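Local atomic coordinates of nickel-dependent hydrogenase large subunit (Allochromatium vinosum, PDB entry 3MYR), a protein that oxidises molecular hydrogen at a nickel-iron centre and passes the electrons to an acceptor, as the large subunit of a heterodimeric [NiFe] hydrogenase. Residues W473-Q478 / I496-I501; L80-P85 / F217-V222. All coordinates share one frame; numbering follows the deposited sequence.

Interactions 1 and 2 lie about 16 Å apart, centre to centre, and are joined by Leu-80, the last residue of helix 67-80. Its CD2 rests 3.6 Å from Trp-473 NE1 and its CD1 4.0 Å from Ala-477 CB, so the helix end packs against the hairpin of interaction 1 just before the chain runs into the loop of interaction 2. Both contacts are away from the metals, yet the elements they involve lead there: helix 67-80 begins with Val-67 and His-68, and strand 476-485 ends with Ala-485, all three lining the nickel-iron pocket. Strand 500-507, which starts in interaction 1, carries the magnesium-binding Ala-506.

Interaction 1 (W473-Q478 / I496-I501); sequences WPSRAQ and IEDGRI
Ala-477 and Ile-496 form a hydrogen-bonded pair at the open end of an antiparallel beta hairpin, strands 476-485 and 488-497. Ile-496 N meets Ala-477 O at 2.7 Å, almost in line with the carbonyl, and Ala-477 N returns a bond of 3.1 Å to Ile-496 O. Beyond the non-hydrogen-bonded pair Arg-476 and Glu-497, Asp-498 N gives a straight 2.8 Å bond to Ser-475 O. Here the second strand is already entering a type I' turn, Glu-497 to Arg-500, that sends the chain into strand 500-507.

Arg-476 bends at chi2 (-78°), which turns its guanidinium across Glu-497 toward Asp-498. The Glu-497 carboxylate stacks over one face, offset toward the rim, the planes 22° apart; its OE2 is near enough to NE to attract by charge, but no N-H points at it. In its own plane the guanidinium uses NH1 twice: a 3.0 Å bond to Ser-475 O, reached from above the carbonyl plane, and a weak salt bridge of 3.4 Å to Asp-498 OD1. Ser-475 O thus accepts from two donors.

On the other side of the sheet Ala-477 and Ile-496 pack on helix 67-80. Trp-473, whose NE1 bonds to Leu-467 O, brings the CZ3 edge of its ring to 3.8 Å from Gly-499 O, and a water bound to Pro-474 O accepts from Gly-499 N at 2.6 Å.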
loop_
_atom_site.group_PDB
_atom_site.type_symbol
_atom_site.label_atom_id
_atom_site.label_comp_id
_atom_site.label_asym_id
_atom_site.label_seq_id
_atom_site.Cartn_x
_atom_site.Cartn_y
_atom_site.Cartn_z
ATOM N N TRP B 473 15.816 28.528 -6.027
ATOM C CA TRP B 473 16.568 27.510 -5.250
ATOM C C TRP B 473 18.117 27.721 -5.374
ATOM O O TRP B 473 18.570 28.218 -6.396
ATOM C CB TRP B 473 16.256 26.136 -5.805
ATOM C CG TRP B 473 14.813 25.791 -5.883
ATOM C CD1 TRP B 473 13.743 26.431 -5.279
ATOM C CD2 TRP B 473 14.281 24.685 -6.584
ATOM N NE1 TRP B 473 12.576 25.812 -5.632
ATOM C CE2 TRP B 473 12.872 24.732 -6.432
ATOM C CE3 TRP B 473 14.862 23.673 -7.393
ATOM C CZ2 TRP B 473 11.996 23.760 -7.046
ATOM C CZ3 TRP B 473 14.018 22.681 -7.961
ATOM C CH2 TRP B 473 12.589 22.767 -7.819
ATOM N N PRO B 474 18.906 27.296 -4.371
ATOM C CA PRO B 474 20.380 27.227 -4.544
ATOM C C PRO B 474 20.690 26.206 -5.649
ATOM O O PRO B 474 19.886 25.303 -5.889
ATOM C CB PRO B 474 20.882 26.670 -3.203
ATOM C CG PRO B 474 19.633 26.542 -2.302
ATOM C CD PRO B 474 18.449 26.496 -3.230
ATOM N N SER B 475 21.837 26.332 -6.319
ATOM C CA SER B 475 22.070 25.484 -7.453
ATOM C C SER B 475 22.501 24.093 -6.965
ATOM O O SER B 475 22.447 23.105 -7.718
ATOM C CB SER B 475 23.080 26.142 -8.370
ATOM O OG SER B 475 24.280 26.197 -7.671
ATOM N N ARG B 476 22.807 23.989 -5.674
ATOM C CA ARG B 476 23.049 22.662 -5.049
ATOM C C ARG B 476 22.260 22.589 -3.748
ATOM O O ARG B 476 22.354 23.511 -2.944
ATOM C CB ARG B 476 24.534 22.501 -4.681
ATOM C CG ARG B 476 25.478 22.598 -5.860
ATOM C CD ARG B 476 25.475 21.294 -6.639
ATOM N NE ARG B 476 26.376 21.304 -7.800
ATOM C CZ ARG B 476 26.038 21.731 -9.018
ATOM N NH1 ARG B 476 24.834 22.228 -9.268
ATOM N NH2 ARG B 476 26.909 21.660 -10.001
ATOM N N ALA B 477 21.444 21.562 -3.559
ATOM C CA ALA B 477 20.778 21.369 -2.273
ATOM C C ALA B 477 20.561 19.870 -2.068
ATOM O O ALA B 477 20.517 19.104 -3.037
ATOM C CB ALA B 477 19.429 22.164 -2.218
ATOM N N GLN B 478 20.449 19.452 -0.817
ATOM C CA GLN B 478 20.087 18.079 -0.512
ATOM C C GLN B 478 19.345 18.026 0.782
ATOM O O GLN B 478 19.486 18.934 1.605
ATOM C CB GLN B 478 21.316 17.193 -0.423
ATOM C CG GLN B 478 22.348 17.526 0.652
ATOM C CD GLN B 478 23.596 16.704 0.393
ATOM O OE1 GLN B 478 24.170 16.775 -0.684
ATOM N NE2 GLN B 478 23.964 15.876 1.329
ATOM N N ILE B 496 19.759 17.630 -5.165
ATOM C CA ILE B 496 19.283 18.499 -6.248
ATOM C C ILE B 496 20.423 19.280 -6.859
ATOM O O ILE B 496 21.236 19.902 -6.139
ATOM C CB ILE B 496 18.212 19.534 -5.787
ATOM C CG1 ILE B 496 16.925 18.829 -5.284
ATOM C CG2 ILE B 496 17.861 20.479 -6.927
ATOM C CD1 ILE B 496 16.089 19.750 -4.382
ATOM N N GLU B 497 20.512 19.262 -8.178
ATOM C CA GLU B 497 21.520 20.089 -8.850
ATOM C C GLU B 497 20.865 20.854 -9.980
ATOM O O GLU B 497 20.213 20.274 -10.848
ATOM C CB GLU B 497 22.722 19.252 -9.385
ATOM C CG GLU B 497 23.365 18.406 -8.281
ATOM C CD GLU B 497 24.607 17.574 -8.755
ATOM O OE1 GLU B 497 24.745 17.336 -9.969
ATOM O OE2 GLU B 497 25.393 17.080 -7.898
ATOM N N ASP B 498 21.070 22.163 -9.971
ATOM C CA ASP B 498 20.564 23.031 -11.054
ATOM C C ASP B 498 19.075 22.793 -11.396
ATOM O O ASP B 498 18.721 22.609 -12.572
ATOM C CB ASP B 498 21.452 22.893 -12.296
ATOM C CG ASP B 498 22.923 23.313 -12.016
ATOM O OD1 ASP B 498 23.868 22.598 -12.466
ATOM O OD2 ASP B 498 23.122 24.317 -11.278
ATOM N N GLY B 499 18.234 22.715 -10.367
ATOM C CA GLY B 499 16.805 22.543 -10.591
ATOM C C GLY B 499 16.379 21.071 -10.832
ATOM O O GLY B 499 15.203 20.808 -11.036
ATOM N N ARG B 500 17.320 20.112 -10.898
ATOM C CA ARG B 500 16.945 18.761 -11.333
ATOM C C ARG B 500 17.280 17.779 -10.215
ATOM O O ARG B 500 18.221 18.018 -9.444
ATOM C CB ARG B 500 17.669 18.335 -12.643
ATOM C CG ARG B 500 17.497 19.242 -13.931
ATOM C CD ARG B 500 16.028 19.824 -14.037
ATOM N NE ARG B 500 15.075 18.903 -14.689
ATOM C CZ ARG B 500 13.790 19.164 -14.984
ATOM N NH1 ARG B 500 13.078 18.243 -15.599
ATOM N NH2 ARG B 500 13.239 20.359 -14.732
ATOM N N ILE B 501 16.650 16.607 -10.235
ATOM C CA ILE B 501 17.046 15.533 -9.353
ATOM C C ILE B 501 18.406 14.903 -9.815
ATOM O O ILE B 501 18.493 14.258 -10.903
ATOM C CB ILE B 501 15.947 14.441 -9.270
ATOM C CG1 ILE B 501 14.574 15.004 -8.738
ATOM C CG2 ILE B 501 16.392 13.258 -8.422
ATOM C CD1 ILE B 501 13.315 14.009 -8.917
HETATM O O HOH W 1 18.584 23.944 -8.073
#

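Interaction 2 (L80-P85 / F217-V222); sequences LRIELP and FVVGGV
Leu-84 and Gly-221 bring the two backbones closest, their CA atoms 5.6 Å apart, with no regular helix or strand pairing them. Residues 217-222 fold through a type II beta turn from Val-218 to Gly-221, fastened by Gly-221 N to Val-218 O at 3.3 Å. Gly-220 takes the third position with phi 101°, a conformation that would jam a CB against the preceding carbonyl oxygen. Opposite it, segment 80-85 leaves helix 67-80 by way of Arg-81, which has positive phi, runs extended through Ile-82 to Leu-84, and reaches Pro-85 at the N-cap of helix 86-112.

The contact is therefore between a helix-to-helix connection and a tight turn in the long loop that follows helix 203-209. The two segments exchange no hydrogen bond, and the turn is tied down from the flanking helices instead: Glu-77 OE2 accepts from Gly-220 N, while Arg-92 NH2 donates to Gly-221 O. On its far side the turn approaches the other subunit, where Val-218 packs on Tyr-262 of the small subunit.

Between the segments the contact is van der Waals packing, much of it side chain on backbone. Leu-84 sets its CD2 methyl squarely over the flat face of the peptide joining Gly-220 and Gly-221, 3.4 Å from Gly-220 C and 3.5 Å from Gly-221 N. From the same side of that peptide Pro-85 CD lies 3.7 Å from Gly-220 O. Ile-82 uses both branches: CG2, anti to its backbone N, rests 3.9 Å from Gly-220 CA, and the CG1 arm carries CD1 to 3.7 Å from Val-219 CG1. The side chains of Ile-82 and Val-219 cross at about a right angle, and Val-219 also packs on Val-76 of helix 67-80.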
loop_
_atom_site.group_PDB
_atom_site.type_symbol
_atom_site.label_atom_id
_atom_site.label_comp_id
_atom_site.label_asym_id
_atom_site.label_seq_id
_atom_site.Cartn_x
_atom_site.Cartn_y
_atom_site.Cartn_z
ATOM N N LEU B 80 15.289 22.468 0.743
ATOM C CA LEU B 80 15.065 23.844 0.306
ATOM C C LEU B 80 14.738 24.741 1.490
ATOM O O LEU B 80 14.711 25.994 1.354
ATOM C CB LEU B 80 13.888 23.850 -0.627
ATOM C CG LEU B 80 14.210 23.764 -2.113
ATOM C CD1 LEU B 80 15.670 23.533 -2.623
ATOM C CD2 LEU B 80 13.118 23.394 -3.057
ATOM N N ARG B 81 14.523 24.106 2.644
ATOM C CA ARG B 81 14.087 24.763 3.930
ATOM C C ARG B 81 12.799 25.497 3.763
ATOM O O ARG B 81 12.707 26.679 4.061
ATOM C CB ARG B 81 15.153 25.732 4.516
ATOM C CG ARG B 81 16.539 25.280 4.101
ATOM C CD ARG B 81 17.356 24.665 5.176
ATOM N NE ARG B 81 18.496 25.571 5.413
ATOM C CZ ARG B 81 18.559 26.541 6.353
ATOM N NH1 ARG B 81 19.673 27.295 6.465
ATOM N NH2 ARG B 81 17.540 26.762 7.203
ATOM N N ILE B 82 11.793 24.828 3.236
ATOM C CA ILE B 82 10.516 25.482 3.172
ATOM C C ILE B 82 9.796 25.115 4.473
ATOM O O ILE B 82 9.692 23.946 4.789
ATOM C CB ILE B 82 9.781 24.914 1.987
ATOM C CG1 ILE B 82 10.574 25.245 0.739
ATOM C CG2 ILE B 82 8.331 25.399 1.958
ATOM C CD1 ILE B 82 10.085 24.476 -0.546
ATOM N N GLU B 83 9.254 26.088 5.196
ATOM C CA GLU B 83 8.326 25.795 6.331
ATOM C C GLU B 83 6.884 25.755 5.850
ATOM O O GLU B 83 6.459 26.628 5.091
ATOM C CB GLU B 83 8.377 26.942 7.385
ATOM C CG GLU B 83 9.659 27.061 8.182
ATOM C CD GLU B 83 9.599 26.292 9.509
ATOM O OE1 GLU B 83 8.511 26.279 10.196
ATOM O OE2 GLU B 83 10.659 25.707 9.858
ATOM N N LEU B 84 6.103 24.806 6.334
ATOM C CA LEU B 84 4.695 24.730 5.960
ATOM C C LEU B 84 3.880 25.712 6.775
ATOM O O LEU B 84 4.112 25.828 7.971
ATOM C CB LEU B 84 4.123 23.360 6.310
ATOM C CG LEU B 84 4.473 22.125 5.521
ATOM C CD1 LEU B 84 3.428 21.026 5.856
ATOM C CD2 LEU B 84 4.507 22.426 4.054
ATOM N N PRO B 85 2.764 26.193 6.211
ATOM C CA PRO B 85 1.746 26.832 7.063
ATOM C C PRO B 85 1.062 25.824 7.978
ATOM O O PRO B 85 0.909 24.626 7.632
ATOM C CB PRO B 85 0.707 27.370 6.058
ATOM C CG PRO B 85 1.304 27.160 4.668
ATOM C CD PRO B 85 2.351 26.074 4.802
ATOM N N PHE B 217 -0.478 15.893 -3.602
ATOM C CA PHE B 217 0.312 16.619 -2.611
ATOM C C PHE B 217 0.976 17.771 -3.317
ATOM O O PHE B 217 0.958 17.821 -4.510
ATOM C CB PHE B 217 1.384 15.721 -1.978
ATOM C CG PHE B 217 0.803 14.611 -1.203
ATOM C CD1 PHE B 217 0.426 14.809 0.119
ATOM C CD2 PHE B 217 0.451 13.415 -1.861
ATOM C CE1 PHE B 217 -0.296 13.808 0.784
ATOM C CE2 PHE B 217 -0.180 12.380 -1.207
ATOM C CZ PHE B 217 -0.572 12.562 0.124
ATOM N N VAL B 218 1.431 18.784 -2.588
ATOM C CA VAL B 218 2.351 19.727 -3.222
ATOM C C VAL B 218 3.505 20.059 -2.297
ATOM O O VAL B 218 3.339 20.140 -1.052
ATOM C CB VAL B 218 1.742 21.103 -3.606
ATOM C CG1 VAL B 218 1.047 21.003 -4.820
ATOM C CG2 VAL B 218 0.832 21.618 -2.504
ATOM N N VAL B 219 4.636 20.393 -2.917
ATOM C CA VAL B 219 5.767 20.825 -2.137
ATOM C C VAL B 219 5.450 22.219 -1.572
ATOM O O VAL B 219 5.187 23.141 -2.348
ATOM C CB VAL B 219 7.006 21.000 -3.048
ATOM C CG1 VAL B 219 8.123 21.780 -2.213
ATOM C CG2 VAL B 219 7.461 19.631 -3.500
ATOM N N GLY B 220 5.565 22.396 -0.261
ATOM C CA GLY B 220 5.269 23.698 0.301
ATOM C C GLY B 220 3.904 23.819 0.961
ATOM O O GLY B 220 3.587 24.861 1.528
ATOM N N GLY B 221 3.060 22.788 0.897
ATOM C CA GLY B 221 1.751 22.875 1.605
ATOM C C GLY B 221 0.814 21.770 1.192
ATOM O O GLY B 221 1.293 20.650 0.976
ATOM N N VAL B 222 -0.500 22.054 1.092
ATOM C CA VAL B 222 -1.472 21.112 0.525
ATOM C C VAL B 222 -2.168 21.812 -0.625
ATOM O O VAL B 222 -2.226 23.059 -0.656
ATOM C CB VAL B 222 -2.487 20.602 1.580
ATOM C CG1 VAL B 222 -1.727 19.809 2.693
ATOM C CG2 VAL B 222 -3.302 21.847 2.230
#